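Local structure of 2-hydroxyhepta-2,4-diene-1,7-dioate isomerase (Corynebacterium glutamicum, 4DBF) at residues M78-Y90 with M246-P259. The protein probably acts as a metal-dependent lyase and isomerase of the FAH family, with oxaloacetate decarboxylation as a likely reaction. Numbering follows the deposited sequence.
Sequences MLPSKVVAIGRNY and MTLLPGDVIATGSP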
ATOM      1  N   MET A  78      15.080   0.587   3.198  1.00 22.34           N
ATOM      2  CA  MET A  78      14.080  -0.410   3.541  1.00 26.13           C
ATOM      3  C   MET A  78      13.251  -0.805   2.319  1.00 26.39           C
ATOM      4  O   MET A  78      13.140  -0.073   1.389  1.00 25.83           O
ATOM      5  CB  MET A  78      13.041   0.115   4.520  1.00 27.57           C
ATOM      6  CG  MET A  78      13.453   0.201   5.956  1.00 31.65           C
ATOM      7  SD  MET A  78      13.840  -1.322   6.791  1.00 38.57           S
ATOM      8  CE  MET A  78      15.048  -0.689   7.911  1.00 29.66           C
ATOM      9  N   LEU A  79      12.612  -1.938   2.438  1.00 26.38           N
ATOM     10  CA  LEU A  79      11.602  -2.349   1.509  1.00 28.97           C
ATOM     11  C   LEU A  79      10.306  -2.377   2.287  1.00 26.16           C
ATOM     12  O   LEU A  79       9.897  -3.360   2.777  1.00 26.18           O
ATOM     13  CB  LEU A  79      11.930  -3.702   0.950  1.00 29.79           C
ATOM     14  CG  LEU A  79      13.193  -3.779   0.135  1.00 31.95           C
ATOM     15  CD1 LEU A  79      13.329  -5.174  -0.424  1.00 37.28           C
ATOM     16  CD2 LEU A  79      13.228  -2.758  -0.961  1.00 30.37           C
ATOM     17  N   PRO A  80       9.686  -1.235   2.404  1.00 24.18           N
ATOM     18  CA  PRO A  80       8.534  -1.116   3.278  1.00 22.41           C
ATOM     19  C   PRO A  80       7.302  -1.833   2.773  1.00 22.20           C
ATOM     20  O   PRO A  80       7.100  -1.805   1.623  1.00 20.25           O
ATOM     21  CB  PRO A  80       8.281   0.367   3.305  1.00 22.09           C
ATOM     22  CG  PRO A  80       8.828   0.863   2.040  1.00 23.91           C
ATOM     23  CD  PRO A  80       9.958  -0.005   1.675  1.00 23.42           C
ATOM     24  N   SER A  81       6.495  -2.380   3.671  1.00 21.92           N
ATOM     25  CA  SER A  81       5.209  -2.980   3.331  1.00 23.42           C
ATOM     26  C   SER A  81       4.226  -1.934   2.830  1.00 23.95           C
ATOM     27  O   SER A  81       3.463  -2.186   1.957  1.00 23.86           O
ATOM     28  CB  SER A  81       4.604  -3.787   4.483  1.00 23.82           C
ATOM     29  OG  SER A  81       3.850  -3.007   5.319  1.00 25.62           O
ATOM     30  N   LYS A  82       4.302  -0.763   3.406  1.00 20.71           N
ATOM     31  CA  LYS A  82       3.587   0.376   2.918  1.00 20.01           C
ATOM     32  C   LYS A  82       4.262   1.680   3.297  1.00 20.11           C
ATOM     33  O   LYS A  82       5.081   1.720   4.150  1.00 20.56           O
ATOM     34  CB  LYS A  82       2.153   0.364   3.404  1.00 19.98           C
ATOM     35  CG  LYS A  82       1.990   0.260   4.894  1.00 21.22           C
ATOM     36  CD  LYS A  82       0.545   0.108   5.282  1.00 19.83           C
ATOM     37  CE  LYS A  82       0.362   0.142   6.774  1.00 21.19           C
ATOM     38  NZ  LYS A  82       0.935  -1.006   7.469  1.00 21.53           N
ATOM     39  N   VAL A  83       3.875   2.726   2.601  1.00 20.46           N
ATOM     40  CA  VAL A  83       4.357   4.061   2.828  1.00 19.27           C
ATOM     41  C   VAL A  83       3.152   4.936   3.116  1.00 18.96           C
ATOM     42  O   VAL A  83       2.275   5.043   2.312  1.00 19.57           O
ATOM     43  CB  VAL A  83       5.108   4.624   1.636  1.00 19.49           C
ATOM     44  CG1 VAL A  83       5.551   6.034   1.940  1.00 20.05           C
ATOM     45  CG2 VAL A  83       6.232   3.712   1.255  1.00 20.37           C
ATOM     46  N   VAL A  84       3.106   5.491   4.306  1.00 18.26           N
ATOM     47  CA  VAL A  84       1.975   6.297   4.705  1.00 17.93           C
ATOM     48  C   VAL A  84       2.426   7.723   4.760  1.00 19.14           C
ATOM     49  O   VAL A  84       3.408   8.011   5.337  1.00 20.32           O
ATOM     50  CB  VAL A  84       1.405   5.905   6.059  1.00 18.33           C
ATOM     51  CG1 VAL A  84       0.182   6.742   6.357  1.00 18.02           C
ATOM     52  CG2 VAL A  84       1.088   4.434   6.122  1.00 17.19           C
ATOM     53  N   ALA A  85       1.703   8.583   4.077  1.00 19.76           N
ATOM     54  CA  ALA A  85       2.107   9.941   3.922  1.00 19.07           C
ATOM     55  C   ALA A  85       1.030  10.935   4.359  1.00 19.95           C
ATOM     56  O   ALA A  85      -0.100  10.648   4.294  1.00 18.92           O
ATOM     57  CB  ALA A  85       2.519  10.197   2.507  1.00 19.39           C
ATOM     58  N   ILE A  86       1.455  12.097   4.804  1.00 20.96           N
ATOM     59  CA  ILE A  86       0.553  13.139   5.264  1.00 22.01           C
ATOM     60  C   ILE A  86       0.553  14.329   4.308  1.00 21.77           C
ATOM     61  O   ILE A  86       1.574  14.893   4.021  1.00 25.41           O
ATOM     62  CB  ILE A  86       0.904  13.659   6.679  1.00 22.97           C
ATOM     63  CG1 ILE A  86       1.210  12.526   7.635  1.00 25.12           C
ATOM     64  CG2 ILE A  86      -0.220  14.481   7.247  1.00 19.54           C
ATOM     65  CD1 ILE A  86       0.095  11.538   7.767  1.00 25.85           C
ATOM     66  N   GLY A  87      -0.621  14.696   3.842  1.00 22.91           N
ATOM     67  CA  GLY A  87      -0.790  15.909   3.101  1.00 22.19           C
ATOM     68  C   GLY A  87      -1.332  17.029   3.971  1.00 21.00           C
ATOM     69  O   GLY A  87      -1.893  16.808   4.993  1.00 20.68           O
ATOM     70  N   ARG A  88      -1.140  18.234   3.498  1.00 21.35           N
ATOM     71  CA  ARG A  88      -1.494  19.441   4.209  1.00 22.91           C
ATOM     72  C   ARG A  88      -0.987  19.527   5.615  1.00 24.10           C
ATOM     73  O   ARG A  88      -1.701  19.952   6.447  1.00 24.43           O
ATOM     74  CB  ARG A  88      -2.982  19.623   4.237  1.00 23.22           C
ATOM     75  CG  ARG A  88      -3.595  19.490   2.880  1.00 26.49           C
ATOM     76  CD  ARG A  88      -5.022  19.896   2.848  1.00 28.56           C
ATOM     77  NE  ARG A  88      -5.930  18.847   3.208  1.00 26.06           N
ATOM     78  CZ  ARG A  88      -6.498  18.051   2.348  1.00 27.34           C
ATOM     79  NH1 ARG A  88      -6.235  18.162   1.071  1.00 25.60           N
ATOM     80  NH2 ARG A  88      -7.325  17.146   2.782  1.00 28.30           N
ATOM     81  N   ASN A  89       0.245  19.140   5.847  1.00 22.90           N
ATOM     82  CA  ASN A  89       0.803  19.202   7.164  1.00 24.11           C
ATOM     83  C   ASN A  89       1.756  20.342   7.430  1.00 24.73           C
ATOM     84  O   ASN A  89       2.290  20.422   8.481  1.00 26.56           O
ATOM     85  CB  ASN A  89       1.504  17.896   7.515  1.00 24.26           C
ATOM     86  CG  ASN A  89       1.619  17.682   8.999  1.00 26.70           C
ATOM     87  OD1 ASN A  89       0.752  18.052   9.741  1.00 26.12           O
ATOM     88  ND2 ASN A  89       2.710  17.104   9.423  1.00 22.53           N
ATOM     89  N   TYR A  90       1.959  21.209   6.463  1.00 26.51           N
ATOM     90  CA  TYR A  90       2.864  22.325   6.619  1.00 28.36           C
ATOM     91  C   TYR A  90       2.147  23.657   6.580  1.00 31.99           C
ATOM     92  O   TYR A  90       1.455  23.962   5.675  1.00 31.81           O
ATOM     93  CB  TYR A  90       3.980  22.285   5.603  1.00 27.99           C
ATOM     94  CG  TYR A  90       5.173  21.518   6.053  1.00 25.64           C
ATOM     95  CD1 TYR A  90       5.088  20.191   6.327  1.00 25.82           C
ATOM     96  CD2 TYR A  90       6.388  22.125   6.207  1.00 28.97           C
ATOM     97  CE1 TYR A  90       6.178  19.481   6.719  1.00 29.91           C
ATOM     98  CE2 TYR A  90       7.496  21.420   6.598  1.00 28.67           C
ATOM     99  CZ  TYR A  90       7.379  20.086   6.864  1.00 31.20           C
ATOM    100  OH  TYR A  90       8.430  19.345   7.248  1.00 32.73           O
ATOM    101  N   MET A 246      -4.621   2.153  11.343  1.00 21.33           N
ATOM    102  CA  MET A 246      -3.825   1.178  10.644  1.00 21.36           C
ATOM    103  C   MET A 246      -2.705   0.584  11.475  1.00 19.76           C
ATOM    104  O   MET A 246      -1.968   1.306  12.027  1.00 20.87           O
ATOM    105  CB  MET A 246      -3.084   1.889   9.530  1.00 20.02           C
ATOM    106  CG  MET A 246      -3.680   1.841   8.176  1.00 28.98           C
ATOM    107  SD  MET A 246      -2.830   2.976   7.076  1.00 26.09           S
ATOM    108  CE  MET A 246      -4.296   3.755   6.509  1.00 31.96           C
ATOM    109  N   THR A 247      -2.539  -0.727  11.457  1.00 20.56           N
ATOM    110  CA  THR A 247      -1.363  -1.346  12.019  1.00 21.01           C
ATOM    111  C   THR A 247      -0.149  -0.967  11.189  1.00 21.58           C
ATOM    112  O   THR A 247      -0.194  -1.030   9.999  1.00 21.36           O
ATOM    113  CB  THR A 247      -1.462  -2.893  12.058  1.00 21.39           C
ATOM    114  OG1 THR A 247      -2.492  -3.299  12.925  1.00 23.46           O
ATOM    115  CG2 THR A 247      -0.184  -3.502  12.535  1.00 20.68           C
ATOM    116  N   LEU A 248       0.925  -0.590  11.845  1.00 19.53           N
ATOM    117  CA  LEU A 248       2.188  -0.373  11.195  1.00 20.81           C
ATOM    118  C   LEU A 248       3.195  -1.492  11.508  1.00 21.98           C
ATOM    119  O   LEU A 248       3.177  -2.021  12.571  1.00 23.68           O
ATOM    120  CB  LEU A 248       2.740   0.991  11.570  1.00 20.33           C
ATOM    121  CG  LEU A 248       1.945   2.251  11.210  1.00 21.42           C
ATOM    122  CD1 LEU A 248       2.620   3.512  11.677  1.00 18.77           C
ATOM    123  CD2 LEU A 248       1.674   2.281   9.735  1.00 22.15           C
ATOM    124  N   LEU A 249       4.050  -1.816  10.553  1.00 22.02           N
ATOM    125  CA  LEU A 249       4.983  -2.921  10.657  1.00 22.50           C
ATOM    126  C   LEU A 249       6.426  -2.415  10.583  1.00 23.08           C
ATOM    127  O   LEU A 249       6.667  -1.353  10.014  1.00 22.29           O
ATOM    128  CB  LEU A 249       4.684  -3.858   9.489  1.00 22.25           C
ATOM    129  CG  LEU A 249       3.274  -4.453   9.514  1.00 25.48           C
ATOM    130  CD1 LEU A 249       2.997  -5.314   8.311  1.00 25.12           C
ATOM    131  CD2 LEU A 249       3.127  -5.278  10.801  1.00 31.43           C
ATOM    132  N   PRO A 250       7.411  -3.184  11.134  1.00 22.85           N
ATOM    133  CA  PRO A 250       8.820  -2.802  10.924  1.00 22.59           C
ATOM    134  C   PRO A 250       9.182  -2.594   9.458  1.00 21.67           C
ATOM    135  O   PRO A 250       8.858  -3.426   8.591  1.00 21.16           O
ATOM    136  CB  PRO A 250       9.645  -3.998  11.478  1.00 22.99           C
ATOM    137  CG  PRO A 250       8.659  -4.747  12.435  1.00 24.52           C
ATOM    138  CD  PRO A 250       7.250  -4.489  11.817  1.00 23.40           C
ATOM    139  N   GLY A 251       9.844  -1.477   9.187  1.00 19.63           N
ATOM    140  CA  GLY A 251      10.212  -1.182   7.824  1.00 20.25           C
ATOM    141  C   GLY A 251       9.223  -0.222   7.159  1.00 19.55           C
ATOM    142  O   GLY A 251       9.611   0.441   6.194  1.00 21.08           O
ATOM    143  N   ASP A 252       8.005  -0.161   7.654  1.00 19.34           N
ATOM    144  CA  ASP A 252       6.987   0.780   7.093  1.00 18.76           C
ATOM    145  C   ASP A 252       7.514   2.243   7.212  1.00 19.43           C
ATOM    146  O   ASP A 252       8.218   2.600   8.170  1.00 18.31           O
ATOM    147  CB  ASP A 252       5.661   0.704   7.835  1.00 17.24           C
ATOM    148  CG  ASP A 252       4.765  -0.427   7.350  1.00 20.83           C
ATOM    149  OD1 ASP A 252       5.127  -1.108   6.368  1.00 21.91           O
ATOM    150  OD2 ASP A 252       3.717  -0.605   7.951  1.00 19.03           O
ATOM    151  N   VAL A 253       7.140   3.106   6.266  1.00 17.27           N
ATOM    152  CA  VAL A 253       7.756   4.413   6.234  1.00 18.11           C
ATOM    153  C   VAL A 253       6.653   5.476   6.359  1.00 18.17           C
ATOM    154  O   VAL A 253       5.577   5.313   5.735  1.00 17.26           O
ATOM    155  CB  VAL A 253       8.545   4.597   4.906  1.00 18.02           C
ATOM    156  CG1 VAL A 253       8.868   6.108   4.728  1.00 21.68           C
ATOM    157  CG2 VAL A 253       9.844   3.648   4.807  1.00 19.03           C
ATOM    158  N   ILE A 254       6.890   6.533   7.161  1.00 17.55           N
ATOM    159  CA  ILE A 254       5.891   7.635   7.219  1.00 18.69           C
ATOM    160  C   ILE A 254       6.542   8.864   6.624  1.00 19.99           C
ATOM    161  O   ILE A 254       7.606   9.274   7.064  1.00 21.88           O
ATOM    162  CB  ILE A 254       5.413   7.908   8.684  1.00 20.44           C
ATOM    163  CG1 ILE A 254       4.742   6.666   9.260  1.00 19.85           C
ATOM    164  CG2 ILE A 254       4.444   9.179   8.756  1.00 18.43           C
ATOM    165  CD1 ILE A 254       4.526   6.831  10.817  1.00 26.83           C
ATOM    166  N   ALA A 255       5.861   9.485   5.649  1.00 19.95           N
ATOM    167  CA  ALA A 255       6.387  10.695   5.065  1.00 20.52           C
ATOM    168  C   ALA A 255       5.632  11.844   5.773  1.00 21.04           C
ATOM    169  O   ALA A 255       4.402  11.905   5.662  1.00 18.92           O
ATOM    170  CB  ALA A 255       6.045  10.716   3.572  1.00 19.90           C
ATOM    171  N   THR A 256       6.345  12.654   6.544  1.00 20.15           N
ATOM    172  CA  THR A 256       5.701  13.588   7.529  1.00 21.25           C
ATOM    173  C   THR A 256       5.295  14.967   6.942  1.00 22.83           C
ATOM    174  O   THR A 256       4.767  15.855   7.665  1.00 24.57           O
ATOM    175  CB  THR A 256       6.597  13.771   8.796  1.00 21.84           C
ATOM    176  OG1 THR A 256       7.865  14.322   8.410  1.00 21.51           O
ATOM    177  CG2 THR A 256       6.822  12.391   9.457  1.00 21.03           C
ATOM    178  N   GLY A 257       5.586  15.203   5.670  1.00 21.94           N
ATOM    179  CA  GLY A 257       4.974  16.330   4.972  1.00 22.67           C
ATOM    180  C   GLY A 257       5.963  17.339   4.426  1.00 23.03           C
ATOM    181  O   GLY A 257       7.193  17.189   4.588  1.00 23.73           O
ATOM    182  N   SER A 258       5.413  18.350   3.735  1.00 22.92           N
ATOM    183  CA  SER A 258       6.206  19.390   3.069  1.00 23.61           C
ATOM    184  C   SER A 258       5.260  20.510   2.636  1.00 24.17           C
ATOM    185  O   SER A 258       4.046  20.304   2.586  1.00 23.93           O
ATOM    186  CB  SER A 258       6.918  18.853   1.833  1.00 21.94           C
ATOM    187  OG  SER A 258       6.034  18.549   0.803  1.00 24.37           O
ATOM    188  N   PRO A 259       5.821  21.661   2.227  1.00 27.19           N
ATOM    189  CA  PRO A 259       4.972  22.666   1.540  1.00 29.16           C
ATOM    190  C   PRO A 259       4.391  21.966   0.349  1.00 30.53           C
ATOM    191  O   PRO A 259       5.070  21.118  -0.241  1.00 31.57           O
ATOM    192  CB  PRO A 259       5.988  23.723   1.022  1.00 30.44           C
ATOM    193  CG  PRO A 259       7.124  23.612   1.887  1.00 30.99           C
ATOM    194  CD  PRO A 259       7.202  22.136   2.407  1.00 27.50           C
TER
HETATM  195  O   HOH W   1       7.353  -3.071   6.460  1.00 30.35           O
HETATM  196  O   HOH W   2       2.096  17.741   3.987  1.00 18.08           O
HETATM  197  O   HOH W   3       8.574  16.602   6.740  1.00 22.17           O
HETATM  198  O   HOH W   4       1.556  21.022   3.388  1.00 24.53           O
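V83, V84 and A85 pair in parallel with V253, I254 and A255, a buried strand contact centred about 9 Å from the centre of the folded chain. Four backbone bonds zip it together: V253 N to K82 O, V84 N to V253 O, A255 N to V84 O and I86 N to A255 O. On one face A85 CB meets A255 CB at 3.7 Å and V83 CG1 meets V253 CG1 more loosely; on the other, V84 CG2 lies against L248 CD2 and the sulfur of M246. Within the FAH-family C-terminal domain both strands are flanked on their outer sides by antiparallel neighbours, 83-87 by 108-112 and 253-255 by 133-143, which carries the magnesium ligands E136 and E138; D167 joins them.

At the N-terminal end, D252 closes a type II turn begun at L249, and its carboxylate is gripped by four protein donors, water 1 adding a fifth bond at OD1. S81 OG meets OD1 at 2.5 Å on the syn lone pair, while K82 N comes to the same oxygen from above the plane. OD2 takes K82 NZ at 2.9 Å in a salt bridge and L249 N from the opposite face, which should hold the group's rotation. K82 is extended until its last torsion, chi4 -67°, turns NZ so that it also reaches T247 O at 2.8 Å.

Past the strands, N89 ND2 donates to T256 O at 3.0 Å, almost in its own amide plane, while N89 OD1 takes M233 N. The Y90 ring covers S258, whose CA stands 3.5 Å above one face near the rim, and water 3 links Y90 OH to T256 OG1 and G257 O. The S258 side chain touches those of E136 and E138, its nearest atom about 4 Å from the magnesium ion.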